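Local atomic coordinates of phosphoenolpyruvate--glycerone phosphotransferase (Enterococcus faecalis, PDB entry 3B48), a protein that probably takes part in the phosphoenolpyruvate-dependent phosphorylation of dihydroxyacetone, as the phosphoryl-donor subunit of a dihydroxyacetone kinase complex. Residues B[9-14]-B[78-83]; B[59-62]-B[66-69]. All coordinates share one frame; numbering follows the deposited sequence. Where two conformers were deposited one is given.

Contact 1 and contact 2 lie on the same face of the central parallel sheet, whose strands run in the order 35-38, 6-11, 66-71, 95-97; their centres are 14 Å apart. Contact 1 joins strand 6-11 to helix 75-84, and contact 2 joins the end of helix 51-60 to strand 66-71. Along the chain the segments come in the order 9-14, 59-62, 66-69, 78-83, contact 2 being nested inside the loop that contact 1 closes. The two meet directly: Leu9 N lies 2.7 Å from Leu68 O, a probable hydrogen bond, and Ser80 OG packs 3.3 Å from Ile69 CG2. Together they tie two successive helices to one side of the alpha/beta domain.

Contact 1 of 2, residues B[9-14]-B[78-83]; sequences LLVSHS and LSSELA
Helix 75-84 packs against one face of the parallel sheet, and Val11 of strand 6-11 meets Ser80 of the helix there. Their CA atoms are 7.4 Å apart, and both residues are buried. The contact is van der Waals, a valine methyl against a serine oxygen: Val11 CG2 comes to 3.7 Å from Ser80 OG, with Val11 CB only slightly farther from that oxygen at 3.9 Å. Val11 sets CG1 anti to its own nitrogen (chi1 -167°), which leaves CG2 as the branch nearest the hydroxyl. Ser80 OG is satisfied inside its helix, by a hydrogen bond to the carbonyl oxygen of Ala76, one turn earlier. With the hydroxyl used in this way, a hydrocarbon neighbour is tolerated. Ser80 also touches Ile69 and Ala71 of strand 66-71, which places the helix over both strands. Ser79 makes a looser approach, OG lying 4.3 Å from Val11 CG1, and this is doubtful because its side chain has two conformers. Farther along the chain comes a loop in which Ser12 OG accepts from Ser14 N (3.1 Å, 165°) in an ST turn and also bonds Asp72; Ser14 in turn N-caps the next helix through Ile17 N. His13 NE2 bonds Ser75 OG, linking the loop to the start of helix 75-84. A histidine sits in the loop after the first strand of the parallel sheet, as in EIIA domains of the mannose family, consistent with a histidine phosphorelay.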
ATOM      1  N   LEU B   9     -10.707  -7.530   2.737  1.00 29.56           N
ATOM      2  CA  LEU B   9      -9.769  -8.221   3.622  1.00 29.24           C
ATOM      3  C   LEU B   9      -8.355  -7.882   3.163  1.00 28.72           C
ATOM      4  O   LEU B   9      -7.981  -8.101   1.980  1.00 27.73           O
ATOM      5  CB  LEU B   9     -10.006  -9.742   3.651  1.00 29.62           C
ATOM      6  CG  LEU B   9     -11.298 -10.400   4.180  1.00 29.24           C
ATOM      7  CD1 LEU B   9     -12.572 -10.047   3.350  1.00 29.39           C
ATOM      8  CD2 LEU B   9     -11.071 -11.926   4.220  1.00 29.08           C
ATOM      9  N   LEU B  10      -7.620  -7.324   4.129  1.00 27.41           N
ATOM     10  CA  LEU B  10      -6.307  -6.738   3.955  1.00 27.23           C
ATOM     11  C   LEU B  10      -5.273  -7.656   4.597  1.00 27.12           C
ATOM     12  O   LEU B  10      -5.200  -7.748   5.832  1.00 26.81           O
ATOM     13  CB  LEU B  10      -6.246  -5.363   4.655  1.00 26.40           C
ATOM     14  CG  LEU B  10      -7.325  -4.324   4.292  1.00 24.84           C
ATOM     15  CD1 LEU B  10      -7.237  -3.169   5.274  1.00 22.73           C
ATOM     16  CD2 LEU B  10      -7.052  -3.839   2.914  1.00 22.71           C
ATOM     17  N   VAL B  11      -4.479  -8.313   3.752  1.00 26.38           N
ATOM     18  CA  VAL B  11      -3.416  -9.237   4.200  1.00 25.84           C
ATOM     19  C   VAL B  11      -2.000  -8.653   4.016  1.00 24.96           C
ATOM     20  O   VAL B  11      -1.690  -8.073   3.004  1.00 22.88           O
ATOM     21  CB  VAL B  11      -3.557 -10.603   3.518  1.00 25.90           C
ATOM     22  CG1 VAL B  11      -2.670 -11.636   4.207  1.00 25.72           C
ATOM     23  CG2 VAL B  11      -5.059 -11.006   3.518  1.00 24.56           C
ATOM     24  N   SER B  12      -1.171  -8.768   5.050  1.00 24.89           N
ATOM     25  CA  SER B  12       0.176  -8.237   4.975  1.00 25.06           C
ATOM     26  C   SER B  12       0.998  -8.981   5.985  1.00 24.83           C
ATOM     27  O   SER B  12       0.427  -9.603   6.849  1.00 24.97           O
ATOM     28  CB  SER B  12       0.157  -6.727   5.301  1.00 24.78           C
ATOM     29  OG  SER B  12       1.443  -6.136   5.203  1.00 23.54           O
ATOM     30  N   HIS B  13       2.329  -8.910   5.895  1.00 25.19           N
ATOM     31  CA  HIS B  13       3.170  -9.200   7.073  1.00 26.11           C
ATOM     32  C   HIS B  13       2.926  -8.247   8.245  1.00 25.88           C
ATOM     33  O   HIS B  13       3.020  -8.635   9.371  1.00 25.76           O
ATOM     34  CB  HIS B  13       4.653  -9.154   6.719  1.00 26.01           C
ATOM     35  CG  HIS B  13       5.164 -10.415   6.113  1.00 27.94           C
ATOM     36  ND1 HIS B  13       6.438 -10.887   6.345  1.00 34.07           N
ATOM     37  CD2 HIS B  13       4.570 -11.314   5.296  1.00 29.44           C
ATOM     38  CE1 HIS B  13       6.607 -12.021   5.690  1.00 34.05           C
ATOM     39  NE2 HIS B  13       5.487 -12.299   5.046  1.00 32.98           N
ATOM     40  N   SER B  14       2.613  -6.992   7.950  1.00 26.93           N
ATOM     41  CA  SER B  14       2.568  -5.925   8.954  1.00 27.20           C
ATOM     42  C   SER B  14       1.132  -5.669   9.351  1.00 28.04           C
ATOM     43  O   SER B  14       0.300  -5.345   8.500  1.00 27.87           O
ATOM     44  CB  SER B  14       3.219  -4.645   8.378  1.00 27.54           C
ATOM     45  OG  SER B  14       3.022  -3.473   9.156  1.00 24.13           O
ATOM     46  N   LEU B  78       0.793 -15.714  -0.740  1.00 27.45           N
ATOM     47  CA  LEU B  78       0.639 -17.152  -0.559  1.00 27.88           C
ATOM     48  C   LEU B  78      -0.521 -17.489   0.394  1.00 27.90           C
ATOM     49  O   LEU B  78      -1.359 -18.359   0.074  1.00 28.06           O
ATOM     50  CB  LEU B  78       1.950 -17.805  -0.094  1.00 27.29           C
ATOM     51  CG  LEU B  78       1.846 -19.328   0.068  1.00 28.42           C
ATOM     52  CD1 LEU B  78       1.659 -20.037  -1.286  1.00 28.37           C
ATOM     53  CD2 LEU B  78       3.049 -19.908   0.799  1.00 28.43           C
ATOM     54  N   SER B  79      -0.580 -16.805   1.538  0.50 27.95           N
ATOM     55  CA  SER B  79      -1.643 -17.022   2.542  0.50 27.72           C
ATOM     56  C   SER B  79      -3.059 -16.749   2.001  0.50 27.98           C
ATOM     57  O   SER B  79      -4.024 -17.433   2.368  0.50 28.24           O
ATOM     58  CB  SER B  79      -1.355 -16.193   3.803  0.50 27.70           C
ATOM     59  OG  SER B  79      -2.527 -15.932   4.548  0.50 27.55           O
ATOM     60  N   SER B  80      -3.173 -15.747   1.133  1.00 27.61           N
ATOM     61  CA  SER B  80      -4.417 -15.458   0.415  1.00 27.54           C
ATOM     62  C   SER B  80      -4.824 -16.539  -0.600  1.00 27.42           C
ATOM     63  O   SER B  80      -6.016 -16.762  -0.813  1.00 27.05           O
ATOM     64  CB  SER B  80      -4.264 -14.141  -0.333  1.00 27.47           C
ATOM     65  OG  SER B  80      -4.179 -13.115   0.599  1.00 28.25           O
ATOM     66  N   GLU B  81      -3.830 -17.182  -1.219  1.00 26.81           N
ATOM     67  CA  GLU B  81      -4.071 -18.255  -2.188  1.00 27.27           C
ATOM     68  C   GLU B  81      -4.398 -19.574  -1.504  1.00 27.18           C
ATOM     69  O   GLU B  81      -5.288 -20.299  -1.955  1.00 26.53           O
ATOM     70  CB  GLU B  81      -2.886 -18.450  -3.173  1.00 26.48           C
ATOM     71  CG  GLU B  81      -2.556 -17.207  -4.009  1.00 27.30           C
ATOM     72  CD  GLU B  81      -1.178 -17.224  -4.716  1.00 27.77           C
ATOM     73  OE1 GLU B  81      -0.304 -18.081  -4.442  1.00 29.68           O
ATOM     74  OE2 GLU B  81      -0.972 -16.346  -5.566  1.00 28.76           O
ATOM     75  N   LEU B  82      -3.657 -19.886  -0.436  1.00 27.62           N
ATOM     76  CA  LEU B  82      -3.883 -21.124   0.336  1.00 27.65           C
ATOM     77  C   LEU B  82      -5.221 -21.151   1.086  1.00 27.80           C
ATOM     78  O   LEU B  82      -5.785 -22.220   1.304  1.00 28.57           O
ATOM     79  CB  LEU B  82      -2.759 -21.370   1.336  1.00 27.07           C
ATOM     80  CG  LEU B  82      -1.302 -21.554   0.888  1.00 26.64           C
ATOM     81  CD1 LEU B  82      -0.411 -21.521   2.107  1.00 22.28           C
ATOM     82  CD2 LEU B  82      -1.093 -22.857   0.098  1.00 24.34           C
ATOM     83  N   ALA B  83      -5.720 -19.979   1.463  1.00 28.09           N
ATOM     84  CA  ALA B  83      -6.993 -19.849   2.156  1.00 28.16           C
ATOM     85  C   ALA B  83      -8.135 -20.250   1.261  1.00 28.00           C
ATOM     86  O   ALA B  83      -9.065 -20.916   1.707  1.00 28.21           O
ATOM     87  CB  ALA B  83      -7.195 -18.404   2.662  1.00 28.31           C
TER

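Contact 2 of 2, residues B[59-62]-B[66-69]; sequences NEAD and EFLI
Between Asp62 and Glu66 the chain doubles back: helix 51-60 ends, Ala61 is the first residue to leave helical geometry (psi 166°), and after a short connection strand 66-71 starts in the opposite sense. The two backbones stay well separated, with CA atoms 9.7 Å apart for Ala61 and Phe67 and 9.8 Å for Asp62 and Glu66, so no hydrogen bond joins them and a single ring spans the gap. Phe67 reaches across with CG beside its backbone N and anti to its carbonyl carbon (chi1 -57°), which carries the far rim of the ring to the helix end. The Ala61 methyl meets that rim rather than a face: CB lies near the ring plane, 3.7 Å from Phe67 CE1 and equally far from CZ. Next to it the backbone oxygen of Asp62 also comes in at the edge, 3.8 Å from Phe67 CZ. A carbonyl oxygen thus lies near the weakly positive ring hydrogens, probably a mildly favourable electrostatic contact, long and not a hydrogen bond. Deeper in, Phe67 packs on Asp7 and Leu9 of the adjoining strand 6-11. On the sheet's other face Leu68 packs on Leu119 and Ile122 of helix 119-127, while Glu66 OE1 bonds His94 and His96. The contact closes the helix-to-strand turn of the beta-alpha-beta unit formed by strand 35-38, helix 51-60 and strand 66-71, in which strand 6-11 lies between the two strands, as befits the 2-1-3-4 parallel alpha/beta fold of this EIIA domain.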
ATOM      1  N   ASN B  59     -15.498 -17.490   7.796  1.00 28.64           N
ATOM      2  CA  ASN B  59     -16.376 -18.366   8.552  1.00 29.27           C
ATOM      3  C   ASN B  59     -17.216 -17.624   9.620  1.00 29.62           C
ATOM      4  O   ASN B  59     -18.314 -18.057   9.949  1.00 29.82           O
ATOM      5  CB  ASN B  59     -15.593 -19.532   9.163  1.00 29.58           C
ATOM      6  CG  ASN B  59     -15.487 -20.737   8.220  1.00 31.13           C
ATOM      7  OD1 ASN B  59     -16.379 -20.994   7.401  1.00 31.54           O
ATOM      8  ND2 ASN B  59     -14.405 -21.493   8.352  1.00 31.96           N
ATOM      9  N   GLU B  60     -16.706 -16.509  10.133  1.00 29.46           N
ATOM     10  CA  GLU B  60     -17.379 -15.766  11.194  1.00 30.22           C
ATOM     11  C   GLU B  60     -18.362 -14.723  10.642  1.00 30.05           C
ATOM     12  O   GLU B  60     -19.222 -14.228  11.368  1.00 29.67           O
ATOM     13  CB  GLU B  60     -16.351 -15.119  12.145  1.00 30.19           C
ATOM     14  CG  GLU B  60     -15.817 -16.099  13.198  1.00 32.81           C
ATOM     15  CD  GLU B  60     -14.330 -15.922  13.546  1.00 35.45           C
ATOM     16  OE1 GLU B  60     -13.659 -15.008  13.002  1.00 37.24           O
ATOM     17  OE2 GLU B  60     -13.829 -16.720  14.375  1.00 36.88           O
ATOM     18  N   ALA B  61     -18.231 -14.424   9.351  1.00 30.18           N
ATOM     19  CA  ALA B  61     -19.097 -13.471   8.653  1.00 29.93           C
ATOM     20  C   ALA B  61     -20.407 -14.126   8.187  1.00 30.25           C
ATOM     21  O   ALA B  61     -20.532 -15.349   8.197  1.00 29.51           O
ATOM     22  CB  ALA B  61     -18.348 -12.861   7.459  1.00 29.49           C
ATOM     23  N   ASP B  62     -21.388 -13.295   7.811  1.00 30.29           N
ATOM     24  CA  ASP B  62     -22.607 -13.774   7.178  1.00 30.58           C
ATOM     25  C   ASP B  62     -22.309 -14.388   5.794  1.00 30.62           C
ATOM     26  O   ASP B  62     -21.303 -14.061   5.169  1.00 29.95           O
ATOM     27  CB  ASP B  62     -23.635 -12.633   7.057  1.00 30.92           C
ATOM     28  CG  ASP B  62     -24.258 -12.236   8.409  1.00 31.21           C
ATOM     29  OD1 ASP B  62     -24.224 -13.056   9.353  1.00 31.69           O
ATOM     30  OD2 ASP B  62     -24.782 -11.102   8.524  1.00 30.71           O
ATOM     31  N   GLU B  66     -19.820 -10.688  -0.410  1.00 28.51           N
ATOM     32  CA  GLU B  66     -18.701 -10.854  -1.337  1.00 28.96           C
ATOM     33  C   GLU B  66     -17.430 -10.463  -0.633  1.00 27.73           C
ATOM     34  O   GLU B  66     -17.358  -9.383  -0.048  1.00 27.84           O
ATOM     35  CB  GLU B  66     -18.884  -9.953  -2.560  1.00 29.00           C
ATOM     36  CG  GLU B  66     -20.243 -10.149  -3.187  1.00 31.33           C
ATOM     37  CD  GLU B  66     -20.457 -11.582  -3.660  1.00 33.97           C
ATOM     38  OE1 GLU B  66     -19.442 -12.287  -3.926  1.00 32.74           O
ATOM     39  OE2 GLU B  66     -21.641 -11.980  -3.782  1.00 35.59           O
ATOM     40  N   PHE B  67     -16.434 -11.340  -0.673  1.00 27.55           N
ATOM     41  CA  PHE B  67     -15.176 -11.093   0.053  1.00 26.96           C
ATOM     42  C   PHE B  67     -14.042 -10.802  -0.905  1.00 27.31           C
ATOM     43  O   PHE B  67     -13.646 -11.680  -1.696  1.00 26.86           O
ATOM     44  CB  PHE B  67     -14.798 -12.268   0.956  1.00 26.84           C
ATOM     45  CG  PHE B  67     -15.863 -12.641   1.964  1.00 25.83           C
ATOM     46  CD1 PHE B  67     -15.959 -11.959   3.187  1.00 25.17           C
ATOM     47  CD2 PHE B  67     -16.749 -13.692   1.699  1.00 24.20           C
ATOM     48  CE1 PHE B  67     -16.927 -12.294   4.116  1.00 24.66           C
ATOM     49  CE2 PHE B  67     -17.727 -14.044   2.609  1.00 24.54           C
ATOM     50  CZ  PHE B  67     -17.828 -13.359   3.827  1.00 25.84           C
ATOM     51  N   LEU B  68     -13.531  -9.573  -0.806  1.00 27.30           N
ATOM     52  CA  LEU B  68     -12.415  -9.057  -1.632  1.00 28.40           C
ATOM     53  C   LEU B  68     -11.090  -9.080  -0.890  1.00 28.01           C
ATOM     54  O   LEU B  68     -10.932  -8.417   0.152  1.00 27.78           O
ATOM     55  CB  LEU B  68     -12.705  -7.625  -2.106  1.00 28.05           C
ATOM     56  CG  LEU B  68     -14.129  -7.264  -2.549  1.00 30.57           C
ATOM     57  CD1 LEU B  68     -14.105  -5.993  -3.389  1.00 32.98           C
ATOM     58  CD2 LEU B  68     -14.898  -8.389  -3.276  1.00 31.05           C
ATOM     59  N   ILE B  69     -10.153  -9.869  -1.407  1.00 28.78           N
ATOM     60  CA  ILE B  69      -8.858 -10.102  -0.733  1.00 28.06           C
ATOM     61  C   ILE B  69      -7.697  -9.337  -1.383  1.00 27.40           C
ATOM     62  O   ILE B  69      -7.395  -9.565  -2.548  1.00 27.55           O
ATOM     63  CB  ILE B  69      -8.525 -11.644  -0.585  1.00 29.17           C
ATOM     64  CG1 ILE B  69      -9.324 -12.277   0.561  1.00 28.43           C
ATOM     65  CG2 ILE B  69      -7.082 -11.858  -0.224  1.00 27.19           C
ATOM     66  CD1 ILE B  69     -10.752 -12.579   0.258  1.00 27.02           C
TER